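Local atomic coordinates of SAG family member (Sag19) (Eimeria tenella, PDB entry 6ZZB), a protein that is a surface antigen of the parasite Eimeria tenella with a CAP-like fold, whose molecular function is not known. Residues T42-A46 / I100-L104; D67-T71 / E224-A228. One frame throughout, in Å; residues are numbered along the deposited sequence.

Contact 1 (T42-A46 / I100-L104); sequences TPPQA and IAVTL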
loop_
_atom_site.group_PDB
_atom_site.type_symbol
_atom_site.label_atom_id
_atom_site.label_comp_id
_atom_site.label_asym_id
_atom_site.label_seq_id
_atom_site.Cartn_x
_atom_site.Cartn_y
_atom_site.Cartn_z
ATOM N N THR A 42 22.436 -5.130 11.120
ATOM C CA THR A 42 22.306 -3.934 10.260
ATOM C C THR A 42 20.957 -4.058 9.568
ATOM O O THR A 42 20.681 -5.090 8.977
ATOM C CB THR A 42 23.419 -3.875 9.219
ATOM O OG1 THR A 42 24.645 -3.825 9.951
ATOM C CG2 THR A 42 23.286 -2.684 8.300
ATOM N N PRO A 43 20.061 -3.051 9.646
ATOM C CA PRO A 43 18.775 -3.167 8.956
ATOM C C PRO A 43 18.952 -2.944 7.464
ATOM O O PRO A 43 19.906 -2.305 6.999
ATOM C CB PRO A 43 17.969 -2.026 9.579
ATOM C CG PRO A 43 18.999 -0.963 9.814
ATOM C CD PRO A 43 20.245 -1.726 10.258
ATOM N N PRO A 44 17.977 -3.401 6.660
ATOM C CA PRO A 44 17.924 -3.030 5.260
ATOM C C PRO A 44 17.695 -1.519 5.168
ATOM O O PRO A 44 17.237 -0.905 6.114
ATOM C CB PRO A 44 16.725 -3.794 4.726
ATOM C CG PRO A 44 15.822 -3.932 5.918
ATOM C CD PRO A 44 16.771 -4.125 7.082
ATOM N N GLN A 45 18.064 -0.989 4.024
ATOM C CA GLN A 45 17.859 0.430 3.691
ATOM C C GLN A 45 16.754 0.545 2.656
ATOM O O GLN A 45 16.557 -0.379 1.867
ATOM C CB GLN A 45 19.155 1.027 3.160
ATOM C CG GLN A 45 20.227 1.176 4.234
ATOM C CD GLN A 45 21.301 2.134 3.782
ATOM O OE1 GLN A 45 21.822 2.028 2.676
ATOM N NE2 GLN A 45 21.589 3.118 4.616
ATOM N N ALA A 46 16.051 1.657 2.678
ATOM C CA ALA A 46 14.953 1.907 1.722
ATOM C C ALA A 46 15.249 3.179 0.933
ATOM O O ALA A 46 15.826 4.097 1.483
ATOM C CB ALA A 46 13.630 2.012 2.439
ATOM N N ILE A 100 8.854 2.788 7.333
ATOM C CA ILE A 100 7.848 1.710 7.440
ATOM C C ILE A 100 8.254 0.554 6.531
ATOM O O ILE A 100 8.132 -0.609 6.966
ATOM C CB ILE A 100 6.445 2.247 7.137
ATOM C CG1 ILE A 100 5.997 3.160 8.273
ATOM C CG2 ILE A 100 5.463 1.108 6.906
ATOM C CD1 ILE A 100 4.789 4.031 7.943
ATOM N N ALA A 101 8.743 0.809 5.321
ATOM C CA ALA A 101 9.192 -0.310 4.454
ATOM C C ALA A 101 10.247 -1.139 5.197
ATOM O O ALA A 101 10.189 -2.389 5.173
ATOM C CB ALA A 101 9.715 0.224 3.134
ATOM N N VAL A 102 11.187 -0.470 5.831
ATOM C CA VAL A 102 12.258 -1.148 6.622
ATOM C C VAL A 102 11.610 -1.916 7.781
ATOM O O VAL A 102 11.952 -3.082 8.027
ATOM C CB VAL A 102 13.317 -0.146 7.084
ATOM C CG1 VAL A 102 14.243 -0.769 8.143
ATOM C CG2 VAL A 102 14.090 0.403 5.890
ATOM N N THR A 103 10.718 -1.285 8.520
ATOM C CA THR A 103 10.034 -1.942 9.650
ATOM C C THR A 103 9.374 -3.233 9.185
ATOM O O THR A 103 9.398 -4.257 9.906
ATOM C CB THR A 103 9.011 -1.006 10.316
ATOM O OG1 THR A 103 9.735 0.122 10.821
ATOM C CG2 THR A 103 8.221 -1.685 11.415
ATOM N N LEU A 104 8.706 -3.221 8.039
ATOM C CA LEU A 104 7.967 -4.369 7.490
ATOM C C LEU A 104 8.926 -5.449 6.972
ATOM O O LEU A 104 8.572 -6.639 7.103
ATOM C CB LEU A 104 7.037 -3.896 6.372
ATOM C CG LEU A 104 5.882 -3.001 6.826
ATOM C CD1 LEU A 104 5.134 -2.475 5.626
ATOM C CD2 LEU A 104 4.915 -3.733 7.742
#
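P43 is the first residue of 42-46 to reach helix 97-105: its ring atom CB comes to 4.2 Å from CG1 of V102. P43 and P44 both have backbone angles of the polyproline II kind, suiting a proline pair that has no amide hydrogen to offer a helix or sheet. P44 stands closest to the helix backbone, its CA 6.1 Å from that of V102. Its ring crosses the V102 side chain obliquely, CG meeting CG1 at 4.2 Å, while its carbonyl oxygen rests against both valine methyls. That oxygen, O of P44, lies 3.4 Å from V102 CG2 and 3.6 Å from CG1. With CG1 set anti to the backbone N (chi1 168°), V102 offers that methyl to the two proline rings, while CG2 sits against P44 O and also against A46. The side chain of Q45 leaves its backbone away from the helix and packs on K197. At A46, where strand 46-48 starts, CB points back to the helix and touches V102 CG2 at 3.8 Å. A46 CB also approaches A101 CB at 4.4 Å, two small methyls that let strand and helix come near. I100 and L104 pack on strand 203-211, so the contact lays the N-terminal arm beside a helix that itself packs on the sheet of this CAP-like domain. With no hydrogen bond between the two segments, the fit depends on shape and apolar surface; the arm's hydrogen bonds seen nearby go elsewhere, from T42 to V109 and from Q45 to K197 and D198.

Contact 2 (D67-T71 / E224-A228); sequences DLLGT and ELYNA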
loop_
_atom_site.group_PDB
_atom_site.type_symbol
_atom_site.label_atom_id
_atom_site.label_comp_id
_atom_site.label_asym_id
_atom_site.label_seq_id
_atom_site.Cartn_x
_atom_site.Cartn_y
_atom_site.Cartn_z
ATOM N N ASP A 67 -14.159 9.911 -14.914
ATOM C CA ASP A 67 -13.629 11.047 -14.110
ATOM C C ASP A 67 -14.046 10.917 -12.638
ATOM O O ASP A 67 -14.265 11.959 -11.999
ATOM C CB ASP A 67 -14.119 12.388 -14.666
ATOM N N LEU A 68 -14.112 9.698 -12.100
ATOM C CA LEU A 68 -14.670 9.427 -10.751
ATOM C C LEU A 68 -13.590 9.572 -9.679
ATOM O O LEU A 68 -13.963 9.718 -8.532
ATOM C CB LEU A 68 -15.256 8.016 -10.696
ATOM C CG LEU A 68 -16.475 7.782 -11.594
ATOM C CD1 LEU A 68 -16.756 6.293 -11.712
ATOM C CD2 LEU A 68 -17.695 8.529 -11.084
ATOM N N LEU A 69 -12.311 9.487 -10.039
ATOM C CA LEU A 69 -11.210 9.607 -9.044
ATOM C C LEU A 69 -10.261 10.733 -9.439
ATOM O O LEU A 69 -9.858 10.772 -10.594
ATOM C CB LEU A 69 -10.433 8.291 -8.928
ATOM C CG LEU A 69 -11.221 7.127 -8.329
ATOM C CD1 LEU A 69 -10.410 5.847 -8.402
ATOM C CD2 LEU A 69 -11.613 7.412 -6.902
ATOM N N GLY A 70 -9.882 11.529 -8.447
ATOM C CA GLY A 70 -8.817 12.537 -8.568
ATOM C C GLY A 70 -7.463 11.885 -8.750
ATOM O O GLY A 70 -7.291 10.725 -8.305
ATOM N N THR A 71 -6.528 12.571 -9.408
ATOM C CA THR A 71 -5.103 12.165 -9.449
ATOM C C THR A 71 -4.495 12.437 -8.071
ATOM O O THR A 71 -4.982 13.266 -7.311
ATOM C CB THR A 71 -4.287 12.888 -10.534
ATOM O OG1 THR A 71 -4.434 14.265 -10.202
ATOM C CG2 THR A 71 -4.734 12.546 -11.944
ATOM N N GLU A 224 -21.223 3.759 -7.622
ATOM C CA GLU A 224 -20.940 4.297 -8.962
ATOM C C GLU A 224 -19.529 3.844 -9.340
ATOM O O GLU A 224 -19.311 3.343 -10.453
ATOM C CB GLU A 224 -21.094 5.819 -8.942
ATOM C CG GLU A 224 -20.904 6.454 -10.297
ATOM C CD GLU A 224 -21.009 7.971 -10.290
ATOM O OE1 GLU A 224 -20.896 8.576 -9.197
ATOM O OE2 GLU A 224 -21.189 8.534 -11.372
ATOM N N LEU A 225 -18.567 4.041 -8.427
ATOM C CA LEU A 225 -17.175 3.646 -8.737
ATOM C C LEU A 225 -17.107 2.112 -8.887
ATOM O O LEU A 225 -16.487 1.640 -9.849
ATOM C CB LEU A 225 -16.219 4.148 -7.650
ATOM C CG LEU A 225 -14.777 3.680 -7.838
ATOM C CD1 LEU A 225 -14.230 4.138 -9.174
ATOM C CD2 LEU A 225 -13.895 4.167 -6.704
ATOM N N TYR A 226 -17.743 1.353 -7.998
ATOM C CA TYR A 226 -17.660 -0.129 -8.038
ATOM C C TYR A 226 -18.249 -0.631 -9.364
ATOM O O TYR A 226 -17.635 -1.492 -10.005
ATOM C CB TYR A 226 -18.285 -0.771 -6.804
ATOM C CG TYR A 226 -17.718 -2.142 -6.522
ATOM C CD1 TYR A 226 -16.373 -2.323 -6.225
ATOM C CD2 TYR A 226 -18.506 -3.265 -6.593
ATOM C CE1 TYR A 226 -15.842 -3.587 -5.993
ATOM C CE2 TYR A 226 -18.006 -4.529 -6.348
ATOM C CZ TYR A 226 -16.664 -4.699 -6.048
ATOM O OH TYR A 226 -16.134 -5.937 -5.813
ATOM N N ASN A 227 -19.380 -0.063 -9.783
ATOM C CA ASN A 227 -20.010 -0.429 -11.076
ATOM C C ASN A 227 -19.045 -0.119 -12.217
ATOM O O ASN A 227 -18.941 -0.951 -13.132
ATOM C CB ASN A 227 -21.355 0.270 -11.287
ATOM C CG ASN A 227 -22.438 -0.230 -10.352
ATOM O OD1 ASN A 227 -23.403 0.483 -10.075
ATOM N ND2 ASN A 227 -22.293 -1.443 -9.843
ATOM N N ALA A 228 -18.330 1.011 -12.155
ATOM C CA ALA A 228 -17.382 1.409 -13.219
ATOM C C ALA A 228 -16.212 0.420 -13.274
ATOM O O ALA A 228 -15.714 0.140 -14.364
ATOM C CB ALA A 228 -16.904 2.832 -13.014
#
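Apolar packing centres on L68, whose CD1 methyl settles between L225 and A228 on one flank of helix 223-231. CD1 of L68 is 3.7 Å from CB of A228, a residue small enough to let the methyl come close to the helix, and 4.0 Å from CA of L225. A further apolar pair is L69 with L225, whose side chains cross at about a right angle and touch through CD2 and CD2 at 4.0 Å. In L225 a CG anti to the backbone N (chi1 175°) is carried toward the loop, and chi2 of 59° then turns CD1 to L68 and CD2 to L69. In the CAP-like domain this joins the loop between helix 50-61 and strand 73-74 to the C-terminal helix, at the surface. L69 also packs on L184 and E186 of a loop and on R61 of helix 50-61, which suits a branched apolar side chain.

A different kind of contact pairs L68 with E224. The other methyl, CD2 of L68, lies over the face of the carboxylate, 3.5 Å from CD of E224. The glutamate chain, extended beyond CG, passes the leucine at a slant, with CG of E224 3.9 Å from CD2 of L68. Its charged end remains in an exposed setting.

Hydrogen bonds do not cross between the segments. Inside the helix A228 N binds O of E224 at 3.0 Å, while L225 N is bonded to OG1 of T222, from just ahead of the helix. On the loop side, O of G70 accepts a bond from NE of R61, a link from helix 50-61 to the loop.

Overall arrangement
Contacts 1 and 2 lie on opposite sides of the chain's centre: their centres are about 15 Å and 19 Å from the centre of the chain and about 34 Å from each other. Their nearest atoms are about 20 Å apart, so neither touches the other. Their segments alternate along the chain, yet the first segment of each leads into a short strand, 46-48 or 73-74, that pairs with strand 190-196, antiparallel for one and parallel for the other. Helix 50-61, tied to helix 138-155 by the disulfide C53-C138, lies in sequence between these two segments. Neither contact involves a bound ligand or an assigned site; both join peripheral segments to helices of the fold.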